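Tetratricopeptide repeat protein (Parabacteroides merdae ATCC 43184, PDB 4R7S) is of unknown function but, as an all-helical protein of the tetratricopeptide repeat family, probably serves as a scaffold for binding other proteins or peptides. Local coordinates at residues L43-G48 with N74-E79; L117-L122 with E129-K134; A194-D199 with G218-A223; E201-E206 with A211-L216. All blocks are in the same frame, centred on the assembly; numbering follows the deposited sequence.

Contact 1: L43-G48 with N74-E79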
loop_
_atom_site.group_PDB
_atom_site.type_symbol
_atom_site.label_atom_id
_atom_site.label_comp_id
_atom_site.label_asym_id
_atom_site.label_seq_id
_atom_site.Cartn_x
_atom_site.Cartn_y
_atom_site.Cartn_z
ATOM N N LEU A 43 -22.946 7.472 4.962
ATOM C CA LEU A 43 -23.386 6.267 4.281
ATOM C C LEU A 43 -22.569 6.081 3.019
ATOM O O LEU A 43 -22.142 4.956 2.736
ATOM C CB LEU A 43 -24.893 6.319 3.963
ATOM C CG LEU A 43 -25.843 6.363 5.157
ATOM C CD1 LEU A 43 -27.285 6.084 4.706
ATOM C CD2 LEU A 43 -25.404 5.374 6.242
ATOM N N LEU A 44 -22.295 7.200 2.296
ATOM C CA LEU A 44 -21.492 7.192 1.074
ATOM C C LEU A 44 -20.053 6.765 1.373
ATOM O O LEU A 44 -19.461 6.073 0.552
ATOM C CB LEU A 44 -21.528 8.543 0.350
ATOM C CG LEU A 44 -22.844 8.811 -0.383
ATOM C CD1 LEU A 44 -23.181 10.291 -0.439
ATOM C CD2 LEU A 44 -22.884 8.155 -1.744
ATOM N N THR A 45 -19.528 7.082 2.571
ATOM C CA THR A 45 -18.165 6.698 2.965
ATOM C C THR A 45 -18.100 5.175 3.094
ATOM O O THR A 45 -17.234 4.572 2.451
ATOM C CB THR A 45 -17.686 7.437 4.233
ATOM O OG1 THR A 45 -17.954 8.833 4.107
ATOM C CG2 THR A 45 -16.213 7.284 4.459
ATOM N N ASN A 46 -19.039 4.566 3.879
ATOM C CA ASN A 46 -19.185 3.115 4.086
ATOM C C ASN A 46 -19.350 2.398 2.751
ATOM O O ASN A 46 -18.644 1.426 2.496
ATOM C CB ASN A 46 -20.401 2.794 4.978
ATOM C CG ASN A 46 -20.374 3.323 6.396
ATOM O OD1 ASN A 46 -19.317 3.417 7.047
ATOM N ND2 ASN A 46 -21.577 3.605 6.922
ATOM N N LEU A 47 -20.240 2.914 1.886
ATOM C CA LEU A 47 -20.510 2.384 0.543
ATOM C C LEU A 47 -19.206 2.349 -0.266
ATOM O O LEU A 47 -18.868 1.304 -0.814
ATOM C CB LEU A 47 -21.605 3.203 -0.173
ATOM C CG LEU A 47 -21.992 2.781 -1.596
ATOM C CD1 LEU A 47 -22.710 1.435 -1.624
ATOM C CD2 LEU A 47 -22.891 3.823 -2.247
ATOM N N GLY A 48 -18.461 3.452 -0.260
ATOM C CA GLY A 48 -17.178 3.539 -0.943
ATOM C C GLY A 48 -16.235 2.424 -0.534
ATOM O O GLY A 48 -15.672 1.757 -1.402
ATOM N N ASN A 74 -12.636 16.138 5.830
ATOM C CA ASN A 74 -12.871 14.907 6.586
ATOM C C ASN A 74 -11.700 13.928 6.374
ATOM O O ASN A 74 -11.548 13.356 5.291
ATOM C CB ASN A 74 -14.202 14.263 6.182
ATOM C CG ASN A 74 -14.529 13.049 7.009
ATOM O OD1 ASN A 74 -13.920 11.971 6.871
ATOM N ND2 ASN A 74 -15.463 13.225 7.931
ATOM N N ILE A 75 -10.900 13.740 7.430
ATOM C CA ILE A 75 -9.717 12.872 7.524
ATOM C C ILE A 75 -10.008 11.483 6.945
ATOM O O ILE A 75 -9.253 11.049 6.077
ATOM C CB ILE A 75 -9.220 12.800 9.006
ATOM C CG1 ILE A 75 -8.361 14.026 9.331
ATOM C CG2 ILE A 75 -8.425 11.517 9.319
ATOM C CD1 ILE A 75 -9.050 15.072 10.121
ATOM N N THR A 76 -11.115 10.816 7.387
ATOM C CA THR A 76 -11.482 9.472 6.936
ATOM C C THR A 76 -11.696 9.428 5.435
ATOM O O THR A 76 -11.030 8.640 4.782
ATOM C CB THR A 76 -12.692 8.934 7.689
ATOM O OG1 THR A 76 -12.373 8.911 9.076
ATOM C CG2 THR A 76 -13.068 7.524 7.248
ATOM N N ILE A 77 -12.558 10.292 4.884
ATOM C CA ILE A 77 -12.840 10.316 3.451
ATOM C C ILE A 77 -11.546 10.604 2.650
ATOM O O ILE A 77 -11.277 9.894 1.687
ATOM C CB ILE A 77 -14.008 11.300 3.101
ATOM C CG1 ILE A 77 -15.256 10.989 3.963
ATOM C CG2 ILE A 77 -14.366 11.220 1.595
ATOM C CD1 ILE A 77 -16.395 12.113 3.942
ATOM N N LEU A 78 -10.726 11.577 3.085
ATOM C CA LEU A 78 -9.495 11.946 2.392
ATOM C C LEU A 78 -8.484 10.825 2.419
ATOM O O LEU A 78 -7.889 10.520 1.389
ATOM C CB LEU A 78 -8.885 13.236 2.984
ATOM C CG LEU A 78 -9.645 14.529 2.667
ATOM C CD1 LEU A 78 -9.162 15.648 3.545
ATOM C CD2 LEU A 78 -9.535 14.903 1.185
ATOM N N GLU A 79 -8.327 10.183 3.578
ATOM C CA GLU A 79 -7.410 9.059 3.768
ATOM C C GLU A 79 -7.844 7.855 2.917
ATOM O O GLU A 79 -6.994 7.217 2.312
ATOM C CB GLU A 79 -7.339 8.693 5.261
ATOM C CG GLU A 79 -6.439 7.516 5.587
ATOM C CD GLU A 79 -6.579 6.980 6.996
ATOM O OE1 GLU A 79 -6.480 7.782 7.953
ATOM O OE2 GLU A 79 -6.737 5.748 7.146
#
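T45 and I77 are brought together by their first torsions: OG1 of T45 lies beside its own backbone N (chi1 -48°), and I77 likewise carries CG1 on the side of its backbone N (chi1 -53°), which turns the hydroxyl toward the longer branch of I77. The two side chains lie roughly perpendicular, with T45 OG1 3.5 Å from I77 CG1 and 3.6 Å from I77 CD1. T45 CG2 also leans on I77 CG1, at 3.9 Å, and makes a looser methyl-to-methyl touch of 4.2 Å with T76 CG2. The hydroxyl can face an aliphatic branch because it is hydrogen-bonded to the carbonyl O of Y41, one turn earlier in its helix; threonine thus presents a small side chain whose hydroxyl already has a partner where the backbones come close, T45 CA and I77 CA being 6.5 Å apart. The setting is a helical-repeat array of the tetratricopeptide type, in which helix 40-52 meets helix 75-87 past the intervening helix 57-68, whose A67 and L68 touch T45 and I77 respectively. N74 is the N-cap of helix 75-87: its OD1 accepts from I77 N at 2.9 Å, nearly straight at 170°, tying the first turn at the residue that packs on T45.

Contact 2: L117-L122 with E129-K134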
loop_
_atom_site.group_PDB
_atom_site.type_symbol
_atom_site.label_atom_id
_atom_site.label_comp_id
_atom_site.label_asym_id
_atom_site.label_seq_id
_atom_site.Cartn_x
_atom_site.Cartn_y
_atom_site.Cartn_z
ATOM N N LEU A 117 5.997 7.855 1.064
ATOM C CA LEU A 117 6.185 6.804 0.062
ATOM C C LEU A 117 5.936 7.340 -1.339
ATOM O O LEU A 117 6.740 7.054 -2.233
ATOM C CB LEU A 117 5.242 5.621 0.321
ATOM C CG LEU A 117 5.440 4.811 1.608
ATOM C CD1 LEU A 117 4.433 3.670 1.673
ATOM C CD2 LEU A 117 6.868 4.252 1.725
ATOM N N LEU A 118 4.823 8.119 -1.540
ATOM C CA LEU A 118 4.489 8.717 -2.838
ATOM C C LEU A 118 5.611 9.597 -3.330
ATOM O O LEU A 118 5.929 9.568 -4.525
ATOM C CB LEU A 118 3.208 9.561 -2.793
ATOM C CG LEU A 118 1.876 8.869 -2.880
ATOM C CD1 LEU A 118 0.784 9.898 -2.959
ATOM C CD2 LEU A 118 1.791 7.950 -4.107
ATOM N N TYR A 119 6.199 10.396 -2.414
ATOM C CA TYR A 119 7.286 11.300 -2.736
ATOM C C TYR A 119 8.521 10.497 -3.189
ATOM O O TYR A 119 9.246 10.954 -4.082
ATOM C CB TYR A 119 7.620 12.213 -1.539
ATOM C CG TYR A 119 6.759 13.457 -1.400
ATOM C CD1 TYR A 119 6.354 14.181 -2.522
ATOM C CD2 TYR A 119 6.425 13.961 -0.143
ATOM C CE1 TYR A 119 5.605 15.354 -2.398
ATOM C CE2 TYR A 119 5.679 15.130 -0.007
ATOM C CZ TYR A 119 5.266 15.823 -1.138
ATOM O OH TYR A 119 4.544 16.984 -1.011
ATOM N N ILE A 120 8.739 9.285 -2.607
ATOM C CA ILE A 120 9.859 8.424 -2.995
ATOM C C ILE A 120 9.629 8.020 -4.455
ATOM O O ILE A 120 10.494 8.251 -5.298
ATOM C CB ILE A 120 10.049 7.201 -2.056
ATOM C CG1 ILE A 120 10.609 7.606 -0.688
ATOM C CG2 ILE A 120 10.943 6.139 -2.707
ATOM C CD1 ILE A 120 10.503 6.488 0.382
ATOM N N GLN A 121 8.438 7.490 -4.742
ATOM C CA GLN A 121 7.998 7.046 -6.059
ATOM C C GLN A 121 8.094 8.171 -7.082
ATOM O O GLN A 121 8.438 7.900 -8.227
ATOM C CB GLN A 121 6.568 6.520 -5.963
ATOM C CG GLN A 121 5.956 6.011 -7.259
ATOM C CD GLN A 121 4.538 5.527 -7.072
ATOM O OE1 GLN A 121 4.101 5.146 -5.970
ATOM N NE2 GLN A 121 3.792 5.508 -8.161
ATOM N N LEU A 122 7.844 9.424 -6.669
ATOM C CA LEU A 122 7.899 10.582 -7.567
ATOM C C LEU A 122 9.297 11.198 -7.646
ATOM O O LEU A 122 9.419 12.317 -8.162
ATOM C CB LEU A 122 6.893 11.654 -7.133
ATOM C CG LEU A 122 5.401 11.382 -7.420
ATOM C CD1 LEU A 122 4.530 12.502 -6.856
ATOM C CD2 LEU A 122 5.123 11.273 -8.913
ATOM N N GLU A 129 11.820 12.572 2.984
ATOM C CA GLU A 129 12.670 12.671 4.166
ATOM C C GLU A 129 11.965 13.479 5.269
ATOM O O GLU A 129 11.896 13.028 6.414
ATOM C CB GLU A 129 13.990 13.348 3.760
ATOM C CG GLU A 129 15.185 12.955 4.606
ATOM C CD GLU A 129 16.429 13.788 4.370
ATOM O OE1 GLU A 129 16.959 13.774 3.235
ATOM O OE2 GLU A 129 16.874 14.459 5.328
ATOM N N GLN A 130 11.399 14.652 4.899
ATOM C CA GLN A 130 10.725 15.561 5.825
ATOM C C GLN A 130 9.437 14.939 6.423
ATOM O O GLN A 130 9.157 15.148 7.606
ATOM C CB GLN A 130 10.457 16.913 5.148
ATOM C CG GLN A 130 11.762 17.675 4.896
ATOM C CD GLN A 130 11.627 19.001 4.175
ATOM O OE1 GLN A 130 10.673 19.763 4.378
ATOM N NE2 GLN A 130 12.644 19.347 3.387
ATOM N N ASP A 131 8.726 14.110 5.638
ATOM C CA ASP A 131 7.517 13.412 6.083
ATOM C C ASP A 131 7.843 12.274 7.050
ATOM O O ASP A 131 7.083 12.062 7.997
ATOM C CB ASP A 131 6.700 12.887 4.885
ATOM C CG ASP A 131 5.840 13.939 4.185
ATOM O OD1 ASP A 131 5.771 15.090 4.685
ATOM O OD2 ASP A 131 5.250 13.615 3.139
ATOM N N PHE A 132 8.965 11.557 6.839
ATOM C CA PHE A 132 9.351 10.484 7.771
ATOM C C PHE A 132 9.909 11.109 9.061
ATOM O O PHE A 132 9.596 10.627 10.155
ATOM C CB PHE A 132 10.313 9.472 7.134
ATOM C CG PHE A 132 9.755 8.828 5.883
ATOM C CD1 PHE A 132 8.513 8.193 5.897
ATOM C CD2 PHE A 132 10.468 8.857 4.689
ATOM C CE1 PHE A 132 7.980 7.634 4.732
ATOM C CE2 PHE A 132 9.946 8.270 3.525
ATOM C CZ PHE A 132 8.707 7.665 3.554
ATOM N N ASP A 133 10.600 12.256 8.942
ATOM C CA ASP A 133 11.090 12.971 10.129
ATOM C C ASP A 133 9.924 13.487 10.975
ATOM O O ASP A 133 9.985 13.387 12.196
ATOM C CB ASP A 133 12.018 14.126 9.745
ATOM C CG ASP A 133 13.401 13.705 9.273
ATOM O OD1 ASP A 133 13.880 12.621 9.705
ATOM O OD2 ASP A 133 14.031 14.484 8.509
ATOM N N LYS A 134 8.845 14.000 10.323
ATOM C CA LYS A 134 7.644 14.509 10.998
ATOM C C LYS A 134 7.031 13.428 11.857
ATOM O O LYS A 134 6.623 13.733 12.971
ATOM C CB LYS A 134 6.601 15.058 9.992
ATOM C CG LYS A 134 5.519 15.963 10.610
ATOM C CD LYS A 134 6.017 17.366 11.009
ATOM C CE LYS A 134 5.001 18.144 11.809
ATOM N NZ LYS A 134 5.545 19.454 12.261
#
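F132 supplies the apolar half of this contact, reaching across from helix 125-138 to L117 and I120 on helix 109-121. Its ring receives I120 CD1 at the edge, 3.7 Å from F132 CE2, the two side chains standing nearly square to each other; the extended end of I120 (chi2 166°) carries the methyl there. L117 CD2 makes a looser apolar touch, 4.3 Å from F132 CZ; separately, L117 N approaches the ring obliquely. Phenylalanine's length suits a spacing of 9.7 Å between the axes of 117-121 and 129-134, and its rim offers carbons to I120. Cut back to an alanine, this position would probably deprive I120 CD1 of its ring partner and open a gap beside L117. The polar half pairs an aromatic edge with a carboxylate: D131 OD2 lies near the plane of the Y119 ring, 3.5 Å from both Y119 CD2 and Y119 CE2, where the slightly positive ring hydrogens suit an anion. The same oxygen is in a salt bridge with R115, which probably offsets the charge of the buried carboxylate. The segments run almost antiparallel, at 162°, as in the helical hairpin of a tetratricopeptide repeat; L95 of helix 91-104 touches Y119, while L152 and M155 of helix 143-156 touch I120.

Contact 3: A194-D199 with G218-A223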
loop_
_atom_site.group_PDB
_atom_site.type_symbol
_atom_site.label_atom_id
_atom_site.label_comp_id
_atom_site.label_asym_id
_atom_site.label_seq_id
_atom_site.Cartn_x
_atom_site.Cartn_y
_atom_site.Cartn_z
ATOM N N ALA A 194 25.009 -12.416 -3.994
ATOM C CA ALA A 194 25.168 -13.536 -3.071
ATOM C C ALA A 194 24.681 -13.147 -1.669
ATOM O O ALA A 194 23.971 -13.943 -1.044
ATOM C CB ALA A 194 26.615 -14.019 -3.036
ATOM N N ARG A 195 24.998 -11.901 -1.215
ATOM C CA ARG A 195 24.543 -11.394 0.092
ATOM C C ARG A 195 23.002 -11.320 0.148
ATOM O O ARG A 195 22.417 -11.681 1.177
ATOM C CB ARG A 195 25.147 -10.022 0.436
ATOM C CG ARG A 195 25.007 -9.720 1.941
ATOM C CD ARG A 195 25.928 -8.619 2.407
ATOM N NE ARG A 195 25.802 -8.397 3.846
ATOM C CZ ARG A 195 26.597 -8.922 4.777
ATOM N NH1 ARG A 195 27.613 -9.712 4.430
ATOM N NH2 ARG A 195 26.396 -8.648 6.058
ATOM N N ALA A 196 22.366 -10.866 -0.969
ATOM C CA ALA A 196 20.921 -10.766 -1.104
ATOM C C ALA A 196 20.283 -12.133 -0.939
ATOM O O ALA A 196 19.283 -12.262 -0.221
ATOM C CB ALA A 196 20.565 -10.186 -2.463
HETATM N N MSE A 197 20.906 -13.167 -1.550
HETATM C CA MSE A 197 20.416 -14.550 -1.503
HETATM C C MSE A 197 20.418 -15.104 -0.094
HETATM O O MSE A 197 19.526 -15.880 0.241
HETATM C CB MSE A 197 21.223 -15.473 -2.410
HETATM C CG MSE A 197 20.870 -15.329 -3.891
HETATM SE SE MSE A 197 18.981 -15.733 -4.313
HETATM C CE MSE A 197 18.590 -17.290 -2.810
ATOM N N ALA A 198 21.412 -14.708 0.727
ATOM C CA ALA A 198 21.506 -15.118 2.118
ATOM C C ALA A 198 20.247 -14.658 2.845
ATOM O O ALA A 198 19.599 -15.470 3.497
ATOM C CB ALA A 198 22.758 -14.535 2.757
ATOM N N ASP A 199 19.864 -13.368 2.669
ATOM C CA ASP A 199 18.637 -12.780 3.243
ATOM C C ASP A 199 17.391 -13.456 2.698
ATOM O O ASP A 199 16.493 -13.784 3.485
ATOM C CB ASP A 199 18.560 -11.273 2.987
ATOM C CG ASP A 199 19.244 -10.398 4.031
ATOM O OD1 ASP A 199 19.713 -10.939 5.056
ATOM O OD2 ASP A 199 19.284 -9.183 3.839
ATOM N N GLY A 218 14.098 -14.657 -8.629
ATOM C CA GLY A 218 14.093 -14.979 -10.054
ATOM C C GLY A 218 15.092 -14.144 -10.834
ATOM O O GLY A 218 15.838 -14.665 -11.675
ATOM N N LYS A 219 15.148 -12.839 -10.500
ATOM C CA LYS A 219 16.045 -11.874 -11.116
ATOM C C LYS A 219 17.494 -12.213 -10.817
ATOM O O LYS A 219 18.357 -12.054 -11.697
ATOM C CB LYS A 219 15.712 -10.472 -10.645
ATOM C CG LYS A 219 14.590 -9.818 -11.430
ATOM C CD LYS A 219 14.584 -8.344 -11.113
ATOM C CE LYS A 219 13.291 -7.657 -11.453
ATOM N NZ LYS A 219 13.009 -6.560 -10.484
ATOM N N ILE A 220 17.762 -12.727 -9.594
ATOM C CA ILE A 220 19.115 -13.123 -9.188
ATOM C C ILE A 220 19.470 -14.393 -9.923
ATOM O O ILE A 220 20.535 -14.445 -10.546
ATOM C CB ILE A 220 19.272 -13.250 -7.654
ATOM C CG1 ILE A 220 19.332 -11.845 -7.006
ATOM C CG2 ILE A 220 20.502 -14.084 -7.296
ATOM C CD1 ILE A 220 18.828 -11.783 -5.558
ATOM N N LYS A 221 18.545 -15.381 -9.939
ATOM C CA LYS A 221 18.741 -16.632 -10.679
ATOM C C LYS A 221 19.068 -16.309 -12.143
ATOM O O LYS A 221 20.012 -16.904 -12.682
ATOM C CB LYS A 221 17.519 -17.539 -10.557
ATOM C CG LYS A 221 17.489 -18.260 -9.229
ATOM C CD LYS A 221 16.204 -19.027 -9.057
ATOM C CE LYS A 221 16.254 -19.868 -7.804
ATOM N NZ LYS A 221 14.888 -20.290 -7.386
ATOM N N LEU A 222 18.370 -15.302 -12.751
ATOM C CA LEU A 222 18.671 -14.826 -14.101
ATOM C C LEU A 222 20.152 -14.412 -14.215
ATOM O O LEU A 222 20.859 -14.906 -15.105
ATOM C CB LEU A 222 17.794 -13.627 -14.487
ATOM C CG LEU A 222 16.626 -13.802 -15.433
ATOM C CD1 LEU A 222 16.057 -12.439 -15.793
ATOM C CD2 LEU A 222 17.015 -14.529 -16.721
ATOM N N ALA A 223 20.618 -13.528 -13.298
ATOM C CA ALA A 223 22.001 -13.030 -13.262
ATOM C C ALA A 223 23.018 -14.169 -13.069
ATOM O O ALA A 223 24.150 -14.064 -13.551
ATOM C CB ALA A 223 22.161 -11.995 -12.153
#
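I220 overlaps the selenomethionine M197, its CG2 methyl resting 3.6 Å from M197 CG and 3.7 Å from M197 SE. The two side chains run antiparallel alongside one another, and M197 is folded at chi2 (-60°), which brings its selenium beside the isoleucine, 4.1 Å from I220 CD1. That same CD1 reaches on to A196 CB at 3.9 Å. The two ends of I220 thus share the work: the short branch bears on M197, and the long one, beside the backbone N at chi1 -75°, reaches the alanine as well. Isoleucine's two branches let one residue touch both M197 and A196, the small A196 lets the long arm come up to the opposite helix, and the unbranched, flexible chain of M197 can bend alongside the methyls. With an alanine in place of I220, A196 CB and the bent M197 chain would probably lose their packing partner, and the selenium end would be freer to turn. Between 194-199 and 218-223 the touching groups are apolar side chains, consistent with a helical hairpin of a tetratricopeptide-like array. Helix 178-189 flanks the contact, Y187 touching A196 and F188 touching I220; I200, further along helix 193-206, also meets I220, and Q224, just beyond helix 211-223, lies against M197.

Contact 4: E201-E206 with A211-L216. With EDO (1,2-ethanediol), chain G.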
loop_
_atom_site.group_PDB
_atom_site.type_symbol
_atom_site.label_atom_id
_atom_site.label_comp_id
_atom_site.label_asym_id
_atom_site.label_seq_id
_atom_site.Cartn_x
_atom_site.Cartn_y
_atom_site.Cartn_z
ATOM N N GLU A 201 17.115 -16.523 1.449
ATOM C CA GLU A 201 17.146 -17.885 1.984
ATOM C C GLU A 201 16.560 -17.929 3.393
ATOM O O GLU A 201 15.913 -18.912 3.757
ATOM C CB GLU A 201 18.600 -18.405 1.991
ATOM C CG GLU A 201 18.786 -19.851 2.449
ATOM C CD GLU A 201 18.058 -20.927 1.658
ATOM O OE1 GLU A 201 17.959 -20.809 0.413
ATOM O OE2 GLU A 201 17.597 -21.903 2.292
ATOM N N LYS A 202 16.798 -16.865 4.179
ATOM C CA LYS A 202 16.318 -16.769 5.550
ATOM C C LYS A 202 14.789 -16.712 5.569
ATOM O O LYS A 202 14.170 -17.419 6.350
ATOM C CB LYS A 202 16.948 -15.554 6.275
ATOM C CG LYS A 202 16.685 -15.551 7.780
ATOM C CD LYS A 202 17.924 -15.211 8.595
ATOM C CE LYS A 202 17.699 -15.423 10.082
ATOM N NZ LYS A 202 17.565 -16.866 10.455
ATOM N N VAL A 203 14.192 -15.907 4.693
ATOM C CA VAL A 203 12.747 -15.716 4.604
ATOM C C VAL A 203 12.081 -17.008 4.117
ATOM O O VAL A 203 11.048 -17.418 4.652
ATOM C CB VAL A 203 12.398 -14.532 3.677
ATOM C CG1 VAL A 203 10.899 -14.219 3.726
ATOM C CG2 VAL A 203 13.211 -13.306 4.043
ATOM N N PHE A 204 12.672 -17.634 3.091
ATOM C CA PHE A 204 12.155 -18.859 2.511
ATOM C C PHE A 204 12.185 -19.982 3.517
ATOM O O PHE A 204 11.242 -20.760 3.544
ATOM C CB PHE A 204 12.941 -19.248 1.251
ATOM C CG PHE A 204 12.353 -18.720 -0.039
ATOM C CD1 PHE A 204 12.706 -17.468 -0.522
ATOM C CD2 PHE A 204 11.470 -19.492 -0.789
ATOM C CE1 PHE A 204 12.156 -16.977 -1.708
ATOM C CE2 PHE A 204 10.932 -19.005 -1.981
ATOM C CZ PHE A 204 11.276 -17.747 -2.431
ATOM N N THR A 205 13.216 -20.035 4.382
ATOM C CA THR A 205 13.365 -21.103 5.376
ATOM C C THR A 205 12.418 -20.923 6.582
ATOM O O THR A 205 11.872 -21.915 7.079
ATOM C CB THR A 205 14.840 -21.188 5.833
ATOM O OG1 THR A 205 15.684 -21.210 4.673
ATOM C CG2 THR A 205 15.141 -22.428 6.703
ATOM N N GLU A 206 12.226 -19.679 7.034
ATOM C CA GLU A 206 11.495 -19.351 8.253
ATOM C C GLU A 206 10.085 -18.799 8.084
ATOM O O GLU A 206 9.377 -18.680 9.084
ATOM C CB GLU A 206 12.295 -18.295 9.031
ATOM C CG GLU A 206 13.705 -18.718 9.417
ATOM C CD GLU A 206 13.868 -19.547 10.672
ATOM O OE1 GLU A 206 12.858 -19.842 11.355
ATOM O OE2 GLU A 206 15.028 -19.905 10.971
ATOM N N ALA A 211 5.266 -12.285 -3.335
ATOM C CA ALA A 211 5.444 -12.414 -4.778
ATOM C C ALA A 211 6.707 -11.652 -5.213
ATOM O O ALA A 211 7.488 -12.147 -6.037
ATOM C CB ALA A 211 4.219 -11.859 -5.491
ATOM N N ASN A 212 6.929 -10.462 -4.589
ATOM C CA ASN A 212 8.069 -9.576 -4.814
ATOM C C ASN A 212 9.384 -10.297 -4.571
ATOM O O ASN A 212 10.332 -10.111 -5.338
ATOM C CB ASN A 212 7.959 -8.355 -3.904
ATOM C CG ASN A 212 7.103 -7.244 -4.456
ATOM O OD1 ASN A 212 6.428 -7.369 -5.471
ATOM N ND2 ASN A 212 7.117 -6.115 -3.798
ATOM N N LEU A 213 9.425 -11.155 -3.528
ATOM C CA LEU A 213 10.614 -11.905 -3.189
ATOM C C LEU A 213 10.850 -13.025 -4.202
ATOM O O LEU A 213 12.014 -13.354 -4.464
ATOM C CB LEU A 213 10.580 -12.437 -1.745
ATOM C CG LEU A 213 11.969 -12.722 -1.161
ATOM C CD1 LEU A 213 12.763 -11.424 -0.926
ATOM C CD2 LEU A 213 11.897 -13.626 0.062
ATOM N N TYR A 214 9.774 -13.568 -4.817
ATOM C CA TYR A 214 9.949 -14.587 -5.857
ATOM C C TYR A 214 10.536 -13.917 -7.100
ATOM O O TYR A 214 11.459 -14.468 -7.689
ATOM C CB TYR A 214 8.643 -15.329 -6.176
ATOM C CG TYR A 214 8.358 -16.514 -5.277
ATOM C CD1 TYR A 214 8.916 -17.763 -5.539
ATOM C CD2 TYR A 214 7.504 -16.396 -4.185
ATOM C CE1 TYR A 214 8.666 -18.859 -4.710
ATOM C CE2 TYR A 214 7.230 -17.492 -3.357
ATOM C CZ TYR A 214 7.796 -18.729 -3.638
ATOM O OH TYR A 214 7.489 -19.831 -2.864
ATOM N N VAL A 215 10.074 -12.684 -7.441
ATOM C CA VAL A 215 10.619 -11.899 -8.572
ATOM C C VAL A 215 12.102 -11.623 -8.296
ATOM O O VAL A 215 12.934 -11.882 -9.160
ATOM C CB VAL A 215 9.827 -10.588 -8.848
ATOM C CG1 VAL A 215 10.601 -9.632 -9.763
ATOM C CG2 VAL A 215 8.461 -10.887 -9.433
ATOM N N LEU A 216 12.421 -11.154 -7.065
ATOM C CA LEU A 216 13.772 -10.855 -6.597
ATOM C C LEU A 216 14.685 -12.085 -6.719
ATOM O O LEU A 216 15.760 -11.975 -7.325
ATOM C CB LEU A 216 13.768 -10.321 -5.151
ATOM C CG LEU A 216 15.088 -9.643 -4.718
ATOM C CD1 LEU A 216 15.441 -8.443 -5.623
ATOM C CD2 LEU A 216 15.056 -9.235 -3.267
HETATM C C1 EDO G . 21.161 -23.055 4.477
HETATM O O1 EDO G . 21.239 -21.834 5.218
HETATM C C2 EDO G . 19.796 -23.733 4.660
HETATM O O2 EDO G . 18.718 -22.823 4.475
#
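F204 drives its edge into the face of Y214 in a T-shaped stack, with ring centroids 5.0 Å apart and planes at 78°. F204 CE2 and CZ both come 3.6 Å from Y214 CE1, meeting the tyrosine face toward its rim. On this closely packed side L213 also thrusts CD2 between two partners, 3.8 Å from F204 CE1 and 3.8 Å from V203 CB; its CG is anti to the backbone N (chi1 -157°), which sends the branched end across to helix 193-206. The leucine is long enough to span the gap, V203 offers a compact branched surface to receive it, and the flat rings suit the place because an edge of one can meet a face of the other. R217, one turn beyond L213, adds a cation-pi contact to the F204 ring. E201, by contrast, points away from helix 211-223, and the solvent side of 201-206 is polar. E201 OE2 accepts a hydrogen bond of 2.6 Å from O2 of a 1,2-ethanediol, probably a leftover of the crystallisation liquor, while K202 and E206 form only a long ion pair. The arrangement is consistent with a helical hairpin of a tetratricopeptide-like array, though splayed at 132°: two helices joined by a short connection.

Contacts 3 and 4 belong to one helix pair, 193-206 with 211-223: contact 4 lies near the turn, contact 3 further from it, with centres about 10 Å apart and contact 4 nested inside the loop that contact 3 closes. Together they pack that pair along much of its length. Contact 2 closes another pair of consecutive helices, whereas contact 1 skips a helix and joins 40-52 to 75-87. Contacts 1 and 2 follow in series, centres about 24 Å apart; contact 3 lies about 42 Å from contact 1, centre to centre, across the chain's centre. The protein has no assigned function, and no active site is identified here; 1,2-ethanediol molecules, probably from crystallisation, lie near contacts 1, 2 and 4.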